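Local coordinates for protein acyl-CoA thioester hydrolase HI0827 (Haemophilus influenzae Rd KW20, PDB 3BJK) that hydrolyses the thioester bond of a broad range of acyl-coenzyme A substrates, working as a hexamer assembled as a trimer of hotdog-fold dimers, at residues 40-45 with 113-118; 85-90 with 146-151. The protein carries 1 engineered substitution. All coordinates share one frame; numbering follows the deposited sequence.

Contact 1: 40-45 with 113-118. Engineered in segment 40-45: Ala-43 (natural residue Asp).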
ATOM      1  N   SER C  40       8.194 -11.545   3.069  1.00 32.23           N
ATOM      2  CA  SER C  40       8.711 -10.460   2.235  1.00 32.82           C
ATOM      3  C   SER C  40       9.923  -9.812   2.842  1.00 32.57           C
ATOM      4  O   SER C  40      10.904  -9.556   2.120  1.00 31.43           O
ATOM      5  CB  SER C  40       7.658  -9.383   1.996  1.00 32.58           C
ATOM      6  OG  SER C  40       6.600  -9.894   1.253  1.00 37.92           O
ATOM      7  N   GLN C  41       9.876  -9.549   4.166  1.00 32.06           N
ATOM      8  CA  GLN C  41      11.040  -8.976   4.897  1.00 31.59           C
ATOM      9  C   GLN C  41      12.234  -9.930   4.793  1.00 31.11           C
ATOM     10  O   GLN C  41      13.336  -9.527   4.472  1.00 31.73           O
ATOM     11  CB  GLN C  41      10.692  -8.734   6.394  1.00 31.81           C
ATOM     12  CG  GLN C  41       9.795  -7.600   6.619  1.00 33.60           C
ATOM     13  CD  GLN C  41      10.418  -6.246   6.288  1.00 36.65           C
ATOM     14  OE1 GLN C  41       9.965  -5.622   5.387  1.00 37.14           O
ATOM     15  NE2 GLN C  41      11.505  -5.832   6.980  1.00 37.47           N
ATOM     16  N   MET C  42      12.017 -11.214   5.047  1.00 31.91           N
ATOM     17  CA  MET C  42      13.091 -12.235   4.909  1.00 32.49           C
ATOM     18  C   MET C  42      13.638 -12.267   3.510  1.00 32.33           C
ATOM     19  O   MET C  42      14.836 -12.286   3.351  1.00 32.55           O
ATOM     20  CB  MET C  42      12.606 -13.617   5.313  1.00 31.73           C
ATOM     21  CG  MET C  42      12.225 -13.730   6.824  1.00 33.40           C
ATOM     22  SD  MET C  42      11.984 -15.421   7.397  1.00 36.94           S
ATOM     23  CE  MET C  42      10.426 -15.787   6.660  1.00 39.70           C
ATOM     24  N   ALA C  43      12.743 -12.211   2.510  1.00 33.14           N
ATOM     25  CA  ALA C  43      13.132 -12.197   1.103  1.00 33.33           C
ATOM     26  C   ALA C  43      14.005 -11.000   0.708  1.00 34.22           C
ATOM     27  O   ALA C  43      15.054 -11.149  -0.028  1.00 33.12           O
ATOM     28  CB  ALA C  43      11.902 -12.206   0.249  1.00 33.39           C
ATOM     29  N   MET C  44      13.563  -9.818   1.136  1.00 32.45           N
ATOM     30  CA  MET C  44      14.265  -8.596   0.864  1.00 34.12           C
ATOM     31  C   MET C  44      15.620  -8.564   1.553  1.00 31.83           C
ATOM     32  O   MET C  44      16.652  -8.241   0.912  1.00 29.79           O
ATOM     33  CB  MET C  44      13.393  -7.429   1.301  1.00 34.48           C
ATOM     34  CG  MET C  44      14.030  -6.093   1.345  1.00 36.84           C
ATOM     35  SD  MET C  44      12.796  -4.771   1.502  1.00 43.57           S
ATOM     36  CE  MET C  44      11.444  -5.335   0.572  1.00 39.38           C
ATOM     37  N   GLY C  45      15.619  -8.927   2.844  1.00 29.64           N
ATOM     38  CA  GLY C  45      16.834  -8.979   3.619  1.00 30.56           C
ATOM     39  C   GLY C  45      17.843  -9.959   3.077  1.00 30.03           C
ATOM     40  O   GLY C  45      18.986  -9.630   2.797  1.00 31.00           O
ATOM     41  N   CYS C 113      13.509 -14.894  18.786  1.00 31.35           N
ATOM     42  CA  CYS C 113      13.448 -15.318  17.386  1.00 31.72           C
ATOM     43  C   CYS C 113      12.002 -15.717  17.098  1.00 30.11           C
ATOM     44  O   CYS C 113      11.427 -16.510  17.828  1.00 30.53           O
ATOM     45  CB  CYS C 113      14.380 -16.515  17.139  1.00 31.49           C
ATOM     46  SG  CYS C 113      14.386 -16.890  15.438  1.00 33.45           S
ATOM     47  N   VAL C 114      11.404 -15.086  16.112  1.00 30.46           N
ATOM     48  CA  VAL C 114      10.020 -15.353  15.735  1.00 29.85           C
ATOM     49  C   VAL C 114       9.871 -16.222  14.492  1.00 29.48           C
ATOM     50  O   VAL C 114       8.878 -16.909  14.373  1.00 29.15           O
ATOM     51  CB  VAL C 114       9.192 -14.015  15.567  1.00 30.43           C
ATOM     52  CG1 VAL C 114       9.079 -13.353  16.890  1.00 28.74           C
ATOM     53  CG2 VAL C 114       9.799 -13.067  14.548  1.00 30.17           C
ATOM     54  N   THR C 115      10.849 -16.182  13.584  1.00 29.67           N
ATOM     55  CA  THR C 115      10.741 -16.818  12.253  1.00 29.90           C
ATOM     56  C   THR C 115      12.139 -17.155  11.714  1.00 31.14           C
ATOM     57  O   THR C 115      13.171 -16.467  12.042  1.00 29.56           O
ATOM     58  CB  THR C 115      10.030 -15.871  11.172  1.00 29.85           C
ATOM     59  OG1 THR C 115       8.979 -15.099  11.763  1.00 30.01           O
ATOM     60  CG2 THR C 115       9.447 -16.674  10.037  1.00 29.68           C
ATOM     61  N   ASP C 116      12.214 -18.262  10.955  1.00 31.21           N
ATOM     62  CA  ASP C 116      13.433 -18.568  10.219  1.00 30.65           C
ATOM     63  C   ASP C 116      13.113 -19.101   8.830  1.00 31.48           C
ATOM     64  O   ASP C 116      11.974 -19.405   8.520  1.00 31.87           O
ATOM     65  CB  ASP C 116      14.378 -19.477  10.979  1.00 31.70           C
ATOM     66  CG  ASP C 116      13.843 -20.901  11.213  1.00 31.82           C
ATOM     67  OD1 ASP C 116      13.167 -21.540  10.364  1.00 31.50           O
ATOM     68  OD2 ASP C 116      14.153 -21.395  12.293  1.00 35.94           O
ATOM     69  N   ALA C 117      14.137 -19.149   7.993  1.00 30.58           N
ATOM     70  CA  ALA C 117      13.999 -19.695   6.653  1.00 30.70           C
ATOM     71  C   ALA C 117      15.397 -19.939   6.056  1.00 31.01           C
ATOM     72  O   ALA C 117      16.394 -19.306   6.450  1.00 31.84           O
ATOM     73  CB  ALA C 117      13.209 -18.749   5.807  1.00 30.09           C
ATOM     74  N   VAL C 118      15.465 -20.815   5.068  1.00 31.15           N
ATOM     75  CA  VAL C 118      16.695 -20.941   4.268  1.00 29.70           C
ATOM     76  C   VAL C 118      16.352 -20.671   2.799  1.00 28.90           C
ATOM     77  O   VAL C 118      15.559 -21.418   2.222  1.00 29.02           O
ATOM     78  CB  VAL C 118      17.288 -22.348   4.430  1.00 29.80           C
ATOM     79  CG1 VAL C 118      18.529 -22.503   3.516  1.00 30.54           C
ATOM     80  CG2 VAL C 118      17.638 -22.583   5.909  1.00 30.43           C
TER
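Met-42 reaches Thr-115 and Ala-117 because its chain runs out from helix 35-54 nearly straight and then bends at the last bond: chi2 is extended (-168°), while chi3 (-74°) folds the methyl round. On the strand, Thr-115 meets it with a torsion that sets CG2 anti to the backbone N and OG1 beside that N, so that a methyl rather than the hydroxyl faces the thioether. The closest touch is Met-42 CE against Thr-115 CG2 at 3.6 Å. Met-42 SD lies 3.9 Å from Thr-115 CG2 and equally 3.9 Å from Ala-117 CB, so the sulfur is shared between two residues two apart on one face of the strand. Between them, Asp-116 turns its CB away from the helix, and its OD1 is hydrogen-bonded to Asn-67. No hydrogen bond joins the segments; the meeting is wholly van der Waals. Val-96 and Val-98 of the adjacent strand also pack against Met-42. The axes of the two segments approach to 9.8 Å at a crossing angle of -48°. Ala-43, an engineered replacement of the natural Asp, packs on Met-39 of the second subunit. Val-114 and Thr-115 together sit opposite the single residue Val-98, which makes a classic beta bulge. The long helix around which the antiparallel sheet curls, as the bun round the sausage, is the hallmark of the hotdog fold.

Contact 2: 85-90 with 146-151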
ATOM      1  N   LEU C  85      25.371 -19.864   4.020  1.00 30.28           N
ATOM      2  CA  LEU C  85      25.667 -21.267   4.262  1.00 29.50           C
ATOM      3  C   LEU C  85      26.548 -21.902   3.179  1.00 29.47           C
ATOM      4  O   LEU C  85      27.311 -22.838   3.445  1.00 29.13           O
ATOM      5  CB  LEU C  85      24.345 -22.050   4.356  1.00 30.34           C
ATOM      6  CG  LEU C  85      23.367 -21.727   5.516  1.00 30.77           C
ATOM      7  CD1 LEU C  85      22.178 -22.708   5.582  1.00 30.23           C
ATOM      8  CD2 LEU C  85      24.129 -21.744   6.834  1.00 30.62           C
ATOM      9  N   LYS C  86      26.444 -21.381   1.961  1.00 28.84           N
ATOM     10  CA  LYS C  86      27.008 -21.999   0.780  1.00 29.93           C
ATOM     11  C   LYS C  86      26.948 -21.062  -0.415  1.00 29.21           C
ATOM     12  O   LYS C  86      25.964 -20.360  -0.625  1.00 30.28           O
ATOM     13  CB  LYS C  86      26.259 -23.301   0.460  1.00 29.70           C
ATOM     14  CG  LYS C  86      26.955 -24.180  -0.497  1.00 31.45           C
ATOM     15  CD  LYS C  86      26.108 -25.356  -0.890  1.00 34.30           C
ATOM     16  CE  LYS C  86      26.682 -25.995  -2.118  1.00 35.73           C
ATOM     17  NZ  LYS C  86      27.969 -26.668  -1.817  1.00 40.99           N
ATOM     18  N   VAL C  87      28.022 -21.044  -1.188  1.00 29.37           N
ATOM     19  CA  VAL C  87      28.102 -20.222  -2.389  1.00 29.47           C
ATOM     20  C   VAL C  87      28.528 -21.139  -3.540  1.00 30.04           C
ATOM     21  O   VAL C  87      29.534 -21.793  -3.438  1.00 28.97           O
ATOM     22  CB  VAL C  87      29.158 -19.089  -2.259  1.00 29.88           C
ATOM     23  CG1 VAL C  87      29.164 -18.206  -3.542  1.00 29.96           C
ATOM     24  CG2 VAL C  87      28.909 -18.258  -1.010  1.00 30.72           C
ATOM     25  N   GLY C  88      27.761 -21.169  -4.621  1.00 30.46           N
ATOM     26  CA  GLY C  88      28.084 -22.002  -5.763  1.00 30.47           C
ATOM     27  C   GLY C  88      28.785 -21.155  -6.790  1.00 31.11           C
ATOM     28  O   GLY C  88      29.266 -20.056  -6.509  1.00 30.73           O
ATOM     29  N   ARG C  89      28.843 -21.665  -8.005  1.00 30.78           N
ATOM     30  CA  ARG C  89      29.277 -20.843  -9.127  1.00 31.15           C
ATOM     31  C   ARG C  89      28.370 -19.599  -9.316  1.00 30.92           C
ATOM     32  O   ARG C  89      28.831 -18.486  -9.600  1.00 29.85           O
ATOM     33  CB  ARG C  89      29.260 -21.757 -10.342  1.00 32.19           C
ATOM     34  CG  ARG C  89      29.794 -21.222 -11.628  1.00 34.01           C
ATOM     35  CD  ARG C  89      29.704 -22.389 -12.616  1.00 37.41           C
ATOM     36  NE  ARG C  89      29.822 -22.004 -14.021  1.00 40.62           N
ATOM     37  CZ  ARG C  89      29.459 -22.791 -15.046  1.00 41.04           C
ATOM     38  NH1 ARG C  89      28.941 -24.025 -14.835  1.00 39.33           N
ATOM     39  NH2 ARG C  89      29.628 -22.347 -16.297  1.00 40.69           N
ATOM     40  N   SER C  90      27.073 -19.797  -9.138  1.00 30.13           N
ATOM     41  CA  SER C  90      26.093 -18.744  -9.305  1.00 31.16           C
ATOM     42  C   SER C  90      25.112 -18.671  -8.125  1.00 30.04           C
ATOM     43  O   SER C  90      24.480 -17.631  -7.884  1.00 30.18           O
ATOM     44  CB  SER C  90      25.336 -18.962 -10.624  1.00 31.79           C
ATOM     45  OG  SER C  90      24.649 -20.229 -10.638  1.00 36.15           O
ATOM     46  N   ALA C 146      34.871 -17.330   4.542  1.00 35.46           N
ATOM     47  CA  ALA C 146      35.625 -17.454   5.771  1.00 36.10           C
ATOM     48  C   ALA C 146      34.745 -17.971   6.899  1.00 36.60           C
ATOM     49  O   ALA C 146      35.126 -18.881   7.612  1.00 36.60           O
ATOM     50  CB  ALA C 146      36.256 -16.123   6.138  1.00 35.97           C
ATOM     51  N   LEU C 147      33.569 -17.394   7.064  1.00 37.43           N
ATOM     52  CA  LEU C 147      32.640 -17.886   8.081  1.00 38.70           C
ATOM     53  C   LEU C 147      32.129 -19.298   7.767  1.00 39.07           C
ATOM     54  O   LEU C 147      31.866 -20.064   8.671  1.00 39.31           O
ATOM     55  CB  LEU C 147      31.461 -16.924   8.273  1.00 38.66           C
ATOM     56  CG  LEU C 147      31.817 -15.472   8.675  1.00 40.53           C
ATOM     57  CD1 LEU C 147      30.662 -14.524   8.397  1.00 40.86           C
ATOM     58  CD2 LEU C 147      32.259 -15.324  10.136  1.00 40.87           C
ATOM     59  N   ILE C 148      31.979 -19.639   6.491  1.00 39.87           N
ATOM     60  CA  ILE C 148      31.568 -20.993   6.127  1.00 40.33           C
ATOM     61  C   ILE C 148      32.674 -21.973   6.524  1.00 42.08           C
ATOM     62  O   ILE C 148      32.399 -23.005   7.140  1.00 42.34           O
ATOM     63  CB  ILE C 148      31.207 -21.110   4.624  1.00 39.74           C
ATOM     64  CG1 ILE C 148      29.869 -20.405   4.353  1.00 37.12           C
ATOM     65  CG2 ILE C 148      31.099 -22.578   4.185  1.00 39.25           C
ATOM     66  CD1 ILE C 148      29.661 -20.010   2.903  1.00 33.70           C
ATOM     67  N   SER C 149      33.925 -21.636   6.218  1.00 43.86           N
ATOM     68  CA  SER C 149      35.053 -22.534   6.519  1.00 45.38           C
ATOM     69  C   SER C 149      35.281 -22.793   8.023  1.00 46.50           C
ATOM     70  O   SER C 149      36.130 -23.610   8.387  1.00 46.55           O
ATOM     71  CB  SER C 149      36.347 -22.019   5.870  1.00 45.66           C
ATOM     72  OG  SER C 149      36.814 -20.832   6.493  1.00 47.07           O
ATOM     73  N   GLU C 150      34.533 -22.097   8.881  1.00 47.97           N
ATOM     74  CA  GLU C 150      34.592 -22.311  10.330  1.00 49.20           C
ATOM     75  C   GLU C 150      33.646 -23.428  10.846  1.00 50.26           C
ATOM     76  O   GLU C 150      34.018 -24.175  11.772  1.00 51.11           O
ATOM     77  CB  GLU C 150      34.349 -20.986  11.065  1.00 48.96           C
ATOM     78  CG  GLU C 150      35.501 -20.001  10.880  1.00 49.63           C
ATOM     79  CD  GLU C 150      35.348 -18.706  11.673  1.00 49.99           C
ATOM     80  OE1 GLU C 150      34.219 -18.382  12.120  1.00 51.61           O
ATOM     81  OE2 GLU C 150      36.374 -18.004  11.842  1.00 51.77           O
ATOM     82  N   GLN C 151      32.464 -23.560  10.229  1.00 51.32           N
ATOM     83  CA  GLN C 151      31.406 -24.506  10.652  1.00 51.86           C
ATOM     84  C   GLN C 151      31.010 -24.276  12.113  1.00 52.08           C
ATOM     85  O   GLN C 151      30.348 -23.284  12.435  1.00 52.27           O
ATOM     86  CB  GLN C 151      31.793 -25.985  10.448  1.00 52.25           C
ATOM     87  CG  GLN C 151      32.815 -26.297   9.320  1.00 53.15           C
ATOM     88  CD  GLN C 151      34.192 -26.697   9.852  1.00 54.40           C
ATOM     89  OE1 GLN C 151      34.404 -27.834  10.304  1.00 54.16           O
ATOM     90  NE2 GLN C 151      35.140 -25.766   9.786  1.00 56.12           N
TER
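Ile-148 meets Leu-85, Lys-86 and Val-87 by van der Waals contact, chiefly with the peptide group between the first two; its side chain is directed from the terminal helix at strand 77-87. The longer branch lies over the face of that peptide group: CG1 stands 3.6 Å from Leu-85 O, and CD1 is 3.6 Å from Lys-86 N. With chi1 at -72°, CG1 is anti to the carbonyl carbon of Ile-148 and reaches toward the strand, and CD1 continues along it, from Leu-85 O toward Lys-86 N. The shorter branch, CG2, approaches Leu-85 O at 3.9 Å. Contact between side chains is thinner, amounting to Val-87 CG2 near Ile-148 CD1 at 4.4 Å, and Leu-85 and Lys-86 direct their CB atoms away from the helix. Leu-85 instead packs on Lys-95, and Val-87 also touches Ile-133 and Arg-135.

Hydrogen bonds do not cross the contact; they lie within segment 146-151. A type I beta turn runs from Ile-148 to Gln-151, with Gln-151 N bonded to Ile-148 O at 3.1 Å. Ser-149 OG folds back to donate to Ala-146 O at 2.8 Å, meeting that oxygen from 27° off the carbonyl plane, and makes a weak bond to Leu-145 O. Gln-151 NE2 adds a weak bond to Ser-149 O, bent to 128° at the hydrogen. Crystal neighbours touch Ser-149, Glu-150 and Gln-151, so the exact course of this tail may owe something to the lattice.

The chemistry thus implies a surface attachment of modest extent: one branched aliphatic residue rests on a peptide plane, no hydrogen bond or salt bridge crosses the contact, and the polar groups of the C-terminal segment largely serve its own turn.

Overall arrangement
Contact 1 lies about 5 Å from the centre of the chain and contact 2 about 16 Å from it, their own centres being about 19 Å apart. Both reach the one antiparallel sheet, in which strand 91-101 separates strand 77-87 from strand 111-123. Along the sequence their segments alternate: 40-45, 85-90, 113-118, 146-151. They touch through packing of Val-118 CG1 on Leu-85 CD1, 4.2 Å apart. Buried contact 1 belongs to the helix-on-sheet core of the hotdog fold, with other subunits packing beside its helix. Contact 2, at the surface, attaches the C-terminal helix 139-148 at the end of strand 77-87 and remains within one chain of the hexamer.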